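PDB 4ZXH: Abbfa_003403 from Acinetobacter baumannii, which acts as a four-domain nonribosomal peptide synthetase module, probably joining condensation, amino-acid adenylation, carrier-protein loading and thioesterase release of a peptide product. Local coordinates for residues Ala38-Val43 against Gln117-Thr122; Val394-Gly399 against Val418-Thr423; Arg72-Ala77 against Glu83-Asp88. All blocks are in the same frame, centred on the assembly; numbering follows the deposited sequence.

Contact 1 (Ala38-Val43 against Gln117-Thr122); sequences AYNMVV and QPFDLT. With PNS (4'-phosphopantetheine), chain B.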
loop_
_atom_site.group_PDB
_atom_site.type_symbol
_atom_site.label_atom_id
_atom_site.label_comp_id
_atom_site.label_asym_id
_atom_site.label_seq_id
_atom_site.Cartn_x
_atom_site.Cartn_y
_atom_site.Cartn_z
ATOM N N ALA A 38 21.110 -0.815 -1.013
ATOM C CA ALA A 38 21.034 0.626 -1.113
ATOM C C ALA A 38 22.047 1.338 -0.208
ATOM O O ALA A 38 22.272 2.535 -0.376
ATOM C CB ALA A 38 19.616 1.095 -0.802
ATOM N N TYR A 39 22.649 0.619 0.738
ATOM C CA TYR A 39 23.631 1.230 1.641
ATOM C C TYR A 39 25.063 0.672 1.463
ATOM O O TYR A 39 25.901 0.781 2.356
ATOM C CB TYR A 39 23.169 1.070 3.095
ATOM C CG TYR A 39 21.943 1.883 3.377
ATOM C CD1 TYR A 39 22.038 3.251 3.627
ATOM C CD2 TYR A 39 20.676 1.303 3.348
ATOM C CE1 TYR A 39 20.902 4.016 3.860
ATOM C CE2 TYR A 39 19.534 2.062 3.577
ATOM C CZ TYR A 39 19.658 3.424 3.828
ATOM O OH TYR A 39 18.536 4.186 4.073
ATOM N N ASN A 40 25.323 0.083 0.300
ATOM C CA ASN A 40 26.663 -0.325 -0.110
ATOM C C ASN A 40 27.462 0.838 -0.679
ATOM O O ASN A 40 27.406 1.070 -1.885
ATOM C CB ASN A 40 26.585 -1.408 -1.187
ATOM C CG ASN A 40 26.075 -2.725 -0.669
ATOM O OD1 ASN A 40 25.446 -2.800 0.377
ATOM N ND2 ASN A 40 26.343 -3.780 -1.413
ATOM N N MET A 41 28.192 1.574 0.159
ATOM C CA MET A 41 29.057 2.628 -0.357
ATOM C C MET A 41 30.177 2.027 -1.234
ATOM O O MET A 41 30.781 0.984 -0.906
ATOM C CB MET A 41 29.671 3.438 0.767
ATOM C CG MET A 41 28.774 3.682 1.955
ATOM S SD MET A 41 29.491 4.802 3.140
ATOM C CE MET A 41 29.601 6.260 2.123
ATOM N N VAL A 42 30.444 2.687 -2.351
ATOM C CA VAL A 42 31.405 2.189 -3.315
ATOM C C VAL A 42 32.258 3.308 -3.853
ATOM O O VAL A 42 31.737 4.264 -4.434
ATOM C CB VAL A 42 30.725 1.503 -4.539
ATOM C CG1 VAL A 42 31.793 1.065 -5.555
ATOM C CG2 VAL A 42 29.868 0.341 -4.110
ATOM N N VAL A 43 33.566 3.185 -3.664
ATOM C CA VAL A 43 34.518 4.026 -4.365
ATOM C C VAL A 43 35.353 3.100 -5.266
ATOM O O VAL A 43 35.806 2.039 -4.809
ATOM C CB VAL A 43 35.409 4.829 -3.376
ATOM C CG1 VAL A 43 36.046 3.924 -2.347
ATOM C CG2 VAL A 43 36.480 5.574 -4.110
ATOM N N GLN A 117 26.019 -6.875 -4.272
ATOM C CA GLN A 117 25.769 -8.103 -3.530
ATOM C C GLN A 117 25.641 -7.668 -2.084
ATOM O O GLN A 117 26.366 -6.784 -1.624
ATOM C CB GLN A 117 26.876 -9.135 -3.748
ATOM C CG GLN A 117 26.821 -9.782 -5.133
ATOM C CD GLN A 117 28.192 -10.224 -5.699
ATOM O OE1 GLN A 117 29.261 -9.962 -5.133
ATOM N NE2 GLN A 117 28.146 -10.884 -6.848
ATOM N N PRO A 118 24.657 -8.217 -1.388
ATOM C CA PRO A 118 24.269 -7.668 -0.089
ATOM C C PRO A 118 25.188 -8.149 1.008
ATOM O O PRO A 118 25.805 -9.184 0.819
ATOM C CB PRO A 118 22.841 -8.217 0.110
ATOM C CG PRO A 118 22.840 -9.497 -0.619
ATOM C CD PRO A 118 23.759 -9.293 -1.827
ATOM N N PHE A 119 25.261 -7.424 2.120
ATOM C CA PHE A 119 26.028 -7.865 3.278
ATOM C C PHE A 119 25.120 -8.498 4.332
ATOM O O PHE A 119 23.968 -8.119 4.467
ATOM C CB PHE A 119 26.775 -6.689 3.922
ATOM C CG PHE A 119 27.911 -6.142 3.098
ATOM C CD1 PHE A 119 29.220 -6.560 3.328
ATOM C CD2 PHE A 119 27.683 -5.173 2.130
ATOM C CE1 PHE A 119 30.264 -6.052 2.591
ATOM C CE2 PHE A 119 28.722 -4.658 1.389
ATOM C CZ PHE A 119 30.016 -5.097 1.615
ATOM N N ASP A 120 25.655 -9.457 5.075
ATOM C CA ASP A 120 25.073 -9.909 6.329
ATOM C C ASP A 120 25.836 -9.216 7.451
ATOM O O ASP A 120 26.997 -9.543 7.724
ATOM C CB ASP A 120 25.175 -11.427 6.450
ATOM C CG ASP A 120 24.490 -11.979 7.702
ATOM O OD1 ASP A 120 24.207 -11.218 8.665
ATOM O OD2 ASP A 120 24.222 -13.202 7.704
ATOM N N LEU A 121 25.201 -8.253 8.099
ATOM C CA LEU A 121 25.940 -7.408 9.020
ATOM C C LEU A 121 26.379 -8.167 10.268
ATOM O O LEU A 121 27.183 -7.671 11.045
ATOM C CB LEU A 121 25.105 -6.186 9.404
ATOM C CG LEU A 121 24.733 -5.261 8.243
ATOM C CD1 LEU A 121 23.972 -4.055 8.744
ATOM C CD2 LEU A 121 25.964 -4.844 7.467
ATOM N N THR A 122 25.870 -9.376 10.457
ATOM C CA THR A 122 26.228 -10.154 11.642
ATOM C C THR A 122 27.497 -10.997 11.451
ATOM O O THR A 122 28.039 -11.565 12.409
ATOM C CB THR A 122 25.088 -11.075 12.047
ATOM O OG1 THR A 122 25.095 -12.231 11.210
ATOM C CG2 THR A 122 23.768 -10.360 11.871
HETATM O O23 PNS B . 10.139 1.948 12.146
HETATM P P24 PNS B . 11.182 1.974 13.232
HETATM O O25 PNS B . 10.783 2.464 14.597
HETATM O O27 PNS B . 12.342 2.947 12.676
HETATM C C28 PNS B . 12.951 2.699 11.412
HETATM C C29 PNS B . 14.043 3.728 11.184
HETATM C C30 PNS B . 15.003 3.583 12.366
HETATM C C31 PNS B . 13.423 5.126 11.154
HETATM C C32 PNS B . 14.723 3.461 9.833
HETATM O O33 PNS B . 13.682 3.226 8.870
HETATM C C34 PNS B . 15.615 4.622 9.437
HETATM O O35 PNS B . 16.584 4.964 10.113
HETATM N N36 PNS B . 15.337 5.274 8.316
HETATM C C37 PNS B . 16.131 6.401 7.854
HETATM C C38 PNS B . 16.690 6.038 6.478
HETATM C C39 PNS B . 18.030 6.681 6.296
HETATM O O40 PNS B . 18.811 6.777 7.232
HETATM N N41 PNS B . 18.257 7.113 5.063
HETATM C C42 PNS B . 19.437 7.767 4.552
HETATM C C43 PNS B . 18.943 8.294 3.221
HETATM S S44 PNS B . 18.491 10.018 3.456
#

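Contact 2 (Val394-Gly399 against Val418-Thr423); sequences VRQQEG and VLKYNT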
loop_
_atom_site.group_PDB
_atom_site.type_symbol
_atom_site.label_atom_id
_atom_site.label_comp_id
_atom_site.label_asym_id
_atom_site.label_seq_id
_atom_site.Cartn_x
_atom_site.Cartn_y
_atom_site.Cartn_z
ATOM N N VAL A 394 30.696 4.401 -10.968
ATOM C CA VAL A 394 29.885 3.259 -10.615
ATOM C C VAL A 394 28.570 3.730 -9.985
ATOM O O VAL A 394 28.585 4.444 -8.981
ATOM C CB VAL A 394 30.638 2.333 -9.626
ATOM C CG1 VAL A 394 29.691 1.358 -9.003
ATOM C CG2 VAL A 394 31.719 1.575 -10.339
ATOM N N ARG A 395 27.436 3.358 -10.570
ATOM C CA ARG A 395 26.172 3.548 -9.874
ATOM C C ARG A 395 26.267 2.926 -8.466
ATOM O O ARG A 395 26.716 1.793 -8.311
ATOM C CB ARG A 395 25.022 2.929 -10.655
ATOM C CG ARG A 395 24.609 3.697 -11.912
ATOM C CD ARG A 395 23.638 2.863 -12.783
ATOM N NE ARG A 395 22.450 2.411 -12.056
ATOM C CZ ARG A 395 21.519 1.596 -12.549
ATOM N NH1 ARG A 395 21.617 1.119 -13.781
ATOM N NH2 ARG A 395 20.480 1.259 -11.801
ATOM N N GLN A 396 25.888 3.671 -7.434
ATOM C CA GLN A 396 25.976 3.133 -6.079
ATOM C C GLN A 396 25.001 3.818 -5.108
ATOM O O GLN A 396 24.476 4.902 -5.387
ATOM C CB GLN A 396 27.420 3.236 -5.564
ATOM C CG GLN A 396 28.003 4.622 -5.555
ATOM C CD GLN A 396 27.890 5.246 -4.187
ATOM O OE1 GLN A 396 28.385 4.692 -3.193
ATOM N NE2 GLN A 396 27.192 6.381 -4.109
ATOM N N GLN A 397 24.777 3.167 -3.970
ATOM C CA GLN A 397 23.710 3.524 -3.023
ATOM C C GLN A 397 22.398 3.923 -3.716
ATOM O O GLN A 397 21.946 5.070 -3.630
ATOM C CB GLN A 397 24.125 4.671 -2.088
ATOM C CG GLN A 397 25.591 4.708 -1.657
ATOM C CD GLN A 397 25.860 5.402 -0.325
ATOM O OE1 GLN A 397 24.981 5.976 0.294
ATOM N NE2 GLN A 397 27.127 5.468 0.026
ATOM N N GLU A 398 21.772 2.981 -4.399
ATOM C CA GLU A 398 20.507 3.294 -5.045
ATOM C C GLU A 398 19.330 2.674 -4.303
ATOM O O GLU A 398 19.402 1.527 -3.850
ATOM C CB GLU A 398 20.531 2.842 -6.504
ATOM C CG GLU A 398 21.538 3.610 -7.309
ATOM C CD GLU A 398 21.703 3.091 -8.720
ATOM O OE1 GLU A 398 21.598 1.861 -8.915
ATOM O OE2 GLU A 398 21.987 3.913 -9.628
ATOM N N GLY A 399 18.260 3.451 -4.161
ATOM C CA GLY A 399 17.013 2.960 -3.605
ATOM C C GLY A 399 16.833 3.157 -2.111
ATOM O O GLY A 399 16.111 2.397 -1.456
ATOM N N VAL A 418 23.344 14.392 -9.065
ATOM C CA VAL A 418 22.826 13.066 -9.341
ATOM C C VAL A 418 21.427 12.962 -8.790
ATOM O O VAL A 418 21.242 13.098 -7.588
ATOM C CB VAL A 418 23.674 11.944 -8.704
ATOM C CG1 VAL A 418 23.265 10.573 -9.273
ATOM C CG2 VAL A 418 25.133 12.183 -8.940
ATOM N N LEU A 419 20.446 12.728 -9.657
ATOM C CA LEU A 419 19.098 12.425 -9.195
ATOM C C LEU A 419 18.939 10.914 -9.068
ATOM O O LEU A 419 18.980 10.183 -10.056
ATOM C CB LEU A 419 18.023 12.991 -10.132
ATOM C CG LEU A 419 16.587 12.791 -9.591
ATOM C CD1 LEU A 419 16.280 13.679 -8.402
ATOM C CD2 LEU A 419 15.553 13.004 -10.663
ATOM N N LYS A 420 18.780 10.448 -7.840
ATOM C CA LYS A 420 18.511 9.037 -7.591
ATOM C C LYS A 420 17.031 8.849 -7.422
ATOM O O LYS A 420 16.382 9.639 -6.730
ATOM C CB LYS A 420 19.254 8.558 -6.357
ATOM C CG LYS A 420 20.758 8.607 -6.566
ATOM C CD LYS A 420 21.409 7.833 -5.505
ATOM C CE LYS A 420 22.878 7.851 -5.631
ATOM N NZ LYS A 420 23.413 7.273 -4.369
ATOM N N TYR A 421 16.495 7.813 -8.060
ATOM C CA TYR A 421 15.054 7.575 -8.070
ATOM C C TYR A 421 14.732 6.092 -8.001
ATOM O O TYR A 421 15.435 5.254 -8.574
ATOM C CB TYR A 421 14.417 8.185 -9.318
ATOM C CG TYR A 421 14.874 7.576 -10.625
ATOM C CD1 TYR A 421 16.081 7.951 -11.215
ATOM C CD2 TYR A 421 14.095 6.639 -11.284
ATOM C CE1 TYR A 421 16.504 7.385 -12.428
ATOM C CE2 TYR A 421 14.504 6.077 -12.498
ATOM C CZ TYR A 421 15.702 6.449 -13.066
ATOM O OH TYR A 421 16.092 5.878 -14.267
ATOM N N ASN A 422 13.655 5.784 -7.293
ATOM C CA ASN A 422 13.176 4.420 -7.112
ATOM C C ASN A 422 12.491 3.915 -8.390
ATOM O O ASN A 422 11.459 4.461 -8.787
ATOM C CB ASN A 422 12.225 4.414 -5.912
ATOM C CG ASN A 422 11.725 3.039 -5.542
ATOM O OD1 ASN A 422 11.450 2.191 -6.400
ATOM N ND2 ASN A 422 11.571 2.818 -4.242
ATOM N N THR A 423 13.045 2.881 -9.023
ATOM C CA THR A 423 12.535 2.402 -10.316
ATOM C C THR A 423 11.241 1.568 -10.250
ATOM O O THR A 423 10.763 1.069 -11.273
ATOM C CB THR A 423 13.584 1.553 -11.059
ATOM O OG1 THR A 423 13.971 0.437 -10.247
ATOM C CG2 THR A 423 14.780 2.369 -11.374
#

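Contact 3 (Arg72-Ala77 against Glu83-Asp88); sequences RVSMPA and EQLIWD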
loop_
_atom_site.group_PDB
_atom_site.type_symbol
_atom_site.label_atom_id
_atom_site.label_comp_id
_atom_site.label_asym_id
_atom_site.label_seq_id
_atom_site.Cartn_x
_atom_site.Cartn_y
_atom_site.Cartn_z
ATOM N N ARG A 72 37.496 -4.667 11.585
ATOM C CA ARG A 72 37.343 -6.042 12.055
ATOM C C ARG A 72 36.032 -6.223 12.850
ATOM O O ARG A 72 35.915 -7.100 13.707
ATOM C CB ARG A 72 38.565 -6.449 12.905
ATOM C CG ARG A 72 39.923 -6.281 12.178
ATOM C CD ARG A 72 41.166 -6.778 12.953
ATOM N NE ARG A 72 41.297 -6.242 14.315
ATOM C CZ ARG A 72 41.991 -5.157 14.641
ATOM N NH1 ARG A 72 42.639 -4.471 13.711
ATOM N NH2 ARG A 72 42.049 -4.758 15.904
ATOM N N VAL A 73 35.037 -5.396 12.544
ATOM C CA VAL A 73 33.761 -5.396 13.262
ATOM C C VAL A 73 32.667 -6.250 12.592
ATOM O O VAL A 73 32.604 -6.341 11.371
ATOM C CB VAL A 73 33.266 -3.934 13.421
ATOM C CG1 VAL A 73 31.765 -3.851 13.641
ATOM C CG2 VAL A 73 34.014 -3.245 14.542
ATOM N N SER A 74 31.834 -6.894 13.407
ATOM C CA SER A 74 30.566 -7.475 12.959
ATOM C C SER A 74 29.462 -6.956 13.889
ATOM O O SER A 74 29.766 -6.436 14.966
ATOM C CB SER A 74 30.617 -9.014 12.944
ATOM O OG SER A 74 30.398 -9.603 14.219
ATOM N N MET A 75 28.196 -7.065 13.477
ATOM C CA MET A 75 27.090 -6.476 14.244
ATOM C C MET A 75 25.958 -7.469 14.467
ATOM O O MET A 75 24.900 -7.371 13.858
ATOM C CB MET A 75 26.548 -5.214 13.546
ATOM C CG MET A 75 27.577 -4.090 13.381
ATOM S SD MET A 75 27.002 -2.675 12.409
ATOM C CE MET A 75 28.539 -1.864 12.058
ATOM N N PRO A 76 26.169 -8.423 15.368
ATOM C CA PRO A 76 25.190 -9.481 15.613
ATOM C C PRO A 76 24.092 -9.014 16.552
ATOM O O PRO A 76 24.275 -8.008 17.257
ATOM C CB PRO A 76 26.025 -10.567 16.267
ATOM C CG PRO A 76 27.021 -9.774 17.075
ATOM C CD PRO A 76 27.319 -8.522 16.282
ATOM N N ALA A 77 22.981 -9.747 16.589
ATOM C CA ALA A 77 21.884 -9.385 17.469
ATOM C C ALA A 77 21.622 -10.475 18.486
ATOM O O ALA A 77 21.744 -11.657 18.176
ATOM C CB ALA A 77 20.641 -9.102 16.662
ATOM N N GLU A 83 24.780 -5.573 19.041
ATOM C CA GLU A 83 26.157 -5.327 19.484
ATOM C C GLU A 83 27.122 -5.067 18.316
ATOM O O GLU A 83 26.833 -5.404 17.171
ATOM C CB GLU A 83 26.663 -6.515 20.309
ATOM C CG GLU A 83 26.202 -6.542 21.762
ATOM C CD GLU A 83 26.766 -7.733 22.537
ATOM O OE1 GLU A 83 26.897 -8.817 21.927
ATOM O OE2 GLU A 83 27.099 -7.580 23.743
ATOM N N GLN A 84 28.255 -4.443 18.621
ATOM C CA GLN A 84 29.431 -4.421 17.739
ATOM C C GLN A 84 30.507 -5.289 18.353
ATOM O O GLN A 84 30.890 -5.084 19.510
ATOM C CB GLN A 84 30.000 -3.013 17.570
ATOM C CG GLN A 84 29.222 -2.102 16.689
ATOM C CD GLN A 84 29.872 -0.742 16.565
ATOM O OE1 GLN A 84 30.253 -0.331 15.476
ATOM N NE2 GLN A 84 29.990 -0.030 17.683
ATOM N N LEU A 85 31.016 -6.246 17.595
ATOM C CA LEU A 85 32.146 -7.030 18.074
ATOM C C LEU A 85 33.420 -6.644 17.307
ATOM O O LEU A 85 33.413 -6.571 16.073
ATOM C CB LEU A 85 31.867 -8.520 17.915
ATOM C CG LEU A 85 30.566 -9.130 18.439
ATOM C CD1 LEU A 85 30.607 -10.642 18.284
ATOM C CD2 LEU A 85 30.286 -8.737 19.892
ATOM N N ILE A 86 34.505 -6.384 18.033
ATOM C CA ILE A 86 35.817 -6.258 17.402
ATOM C C ILE A 86 36.543 -7.603 17.421
ATOM O O ILE A 86 36.974 -8.067 18.469
ATOM C CB ILE A 86 36.698 -5.198 18.090
ATOM C CG1 ILE A 86 36.121 -3.790 17.897
ATOM C CG2 ILE A 86 38.090 -5.235 17.502
ATOM C CD1 ILE A 86 36.734 -2.751 18.809
ATOM N N TRP A 87 36.651 -8.236 16.257
ATOM C CA TRP A 87 37.379 -9.492 16.117
ATOM C C TRP A 87 38.881 -9.242 16.081
ATOM O O TRP A 87 39.320 -8.242 15.533
ATOM C CB TRP A 87 36.944 -10.214 14.846
ATOM C CG TRP A 87 35.523 -10.623 14.865
ATOM C CD1 TRP A 87 34.450 -9.884 14.464
ATOM C CD2 TRP A 87 35.002 -11.874 15.320
ATOM N NE1 TRP A 87 33.288 -10.603 14.638
ATOM C CE2 TRP A 87 33.604 -11.827 15.167
ATOM C CE3 TRP A 87 35.583 -13.033 15.839
ATOM C CZ2 TRP A 87 32.780 -12.892 15.509
ATOM C CZ3 TRP A 87 34.761 -14.088 16.186
ATOM C CH2 TRP A 87 33.374 -14.010 16.018
ATOM N N ASP A 88 39.675 -10.143 16.646
ATOM C CA ASP A 88 41.127 -9.967 16.619
ATOM C C ASP A 88 41.651 -10.002 15.185
ATOM O O ASP A 88 42.690 -9.414 14.874
ATOM C CB ASP A 88 41.830 -11.039 17.462
ATOM C CG ASP A 88 41.654 -12.443 16.903
ATOM O OD1 ASP A 88 40.696 -12.681 16.129
ATOM O OD2 ASP A 88 42.474 -13.321 17.255
#

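Contact 1 (Ala38-Val43 against Gln117-Thr122)
The carbonyl oxygen of Gln117 is gripped twice: by Asn40 ND2 at 3.0 Å and by Arg128 NH2. The first bond ties strand 40-49, part of the mixed sheet in the N-terminal half of the condensation domain's acyltransferase-like fold, to the loop between helix 104-115 and strand 127-135. It is bent, with 139° at the hydrogen. The oxygen lies close to the plane of the Asn40 amide, whereas ND2 stands above the plane of the Gln117 carbonyl. The same nitrogen also donates to Thr115 O, so a primary amide suits the place: one NH2 group serves two backbone oxygens, one at the last residue of the helix and one in the loop just after it. With CG beside its own backbone N (chi1 -70°), Asn40 turns the amide toward the loop and the ring of Phe119. Amide and ring planes are 70° apart, and Asn40 OD1 meets Phe119 CD2 at the ring edge, 3.7 Å away. Arg128 adds a cation-pi contact, tying the aromatic ring to the cation that also serves Gln117. Farther along the loop, Asp120 makes an Asx turn with Thr122 N. Just before the strand, Tyr39 OH comes within 3.1 Å of phosphopantetheine N41.

Contact 2 (Val394-Gly399 against Val418-Thr423)
Lys420 reaches from strand 414-422 to the backbone of Gln396 and Gln397, joining the C-terminal-half sheet of the condensation domain to the loop that crosses back from strand 387-391, a crossover consistent with the so-called latch of this fold. Its CB points toward that loop. From there the chain runs straight beyond CG (chi3 -179°), past Ser231 of the neighbouring strand. CD is the first atom to come close, 3.4 Å from Gln397 O, and CE faces both carbonyl oxygens from the same side, 3.4 Å from Gln396 O. NZ then donates to both, at 2.8 Å to Gln396 O and 2.7 Å to Gln397 O. The approaches differ: NZ is tilted only modestly from the Gln396 carbonyl plane but stands well above that of Gln397. A salt bridge to Glu406 OE2 gives the buried ammonium a third partner and probably offsets its charge. A long, flexible lysine suits this span, since one tip can satisfy two successive carbonyls of an irregular loop. Gln397, with its positive phi of 40°, turns the backbone so that both oxygens face the lysine. The Gln396 side chain starts away from the strand but bends at chi2, which brings NE2 near NZ without a hydrogen bond, OE1 being taken up by Val42. Gly399 also has a positive phi, a conformation glycine adopts readily. Across the turn at Gln397, Arg395 holds Glu398 side-on, with NE and NH2 each meeting one carboxylate oxygen. Glu398 also forms a salt bridge with Lys116 and a hydrogen bond with Ser231 OG. The bond from Arg395 NE to the syn lone pair of Glu398 OE2 is 2.9 Å long, and the oxygen lies near the guanidinium plane.

Contact 3 (Arg72-Ala77 against Glu83-Asp88)
Arg72 takes hold of both polar backbone groups of Trp87: its O accepts from Trp87 N at 2.9 Å, and its NE donates to Trp87 O at 3.1 Å. The second bond lies in the guanidinium plane. A bend at chi3 (-52°) turns the edge of the guanidinium to that carbonyl, while NH1 goes to Met65 O, a division of labour that suits a guanidinium, with its several N-H groups. Val73 faces Ile86 in a non-hydrogen-bonded pair; Val73 CG2 meets Ile86 CG1 at 4.0 Å, and these branched residues, well suited to strands, pack against Phe180 and Val181 of helix 179-187. Ser74 and Leu85 form the next, hydrogen-bonded pair, both backbone N-H groups being used. This is the antiparallel hairpin of strands 73-78 and 81-87, whose second strand also pairs with strand 13-18 and so lies in the middle of a three-stranded sheet. Ser74 OG receives Trp87 NE1 at 3.1 Å, nearly straight (172°) and in the indole plane; a small hydroxyl suits a spot at the ring edge. Met75 and Gln84 extend next to each other from the two chains, and Met75 CE stops 4.1 Å from Gln84 OE1; the Gln84 amide bonds to Gln23 through OE1 and to Ala18 O through NE2. Pro76 lays its ring across Leu85, CG to CG 3.9 Å. Having no N-H, proline can still serve as an acceptor: Pro76 O takes Glu83 N at 3.1 Å, with 177° at the hydrogen.

How the contacts relate
All three contacts lie in the condensation domain, and contact 1 is the middle member. Its centre is about 14 Å from that of contact 2 and about 16 Å from that of contact 3, whereas the centres of contacts 2 and 3 are about 29 Å apart and their nearest atoms about 14 Å. A probable bond from Val42 N to Gln396 OE1 (3.0 Å) joins strand 40-49 to the crossover loop; another from Met75 N to Leu121 O (2.7 Å) joins the hairpin to loop 117-122. The phosphopantetheine lies beside this row: Tyr39 of contact 1 lines its pocket, the side chain of Gln397 is about 7 Å from it, and that of Met75 about 13 Å.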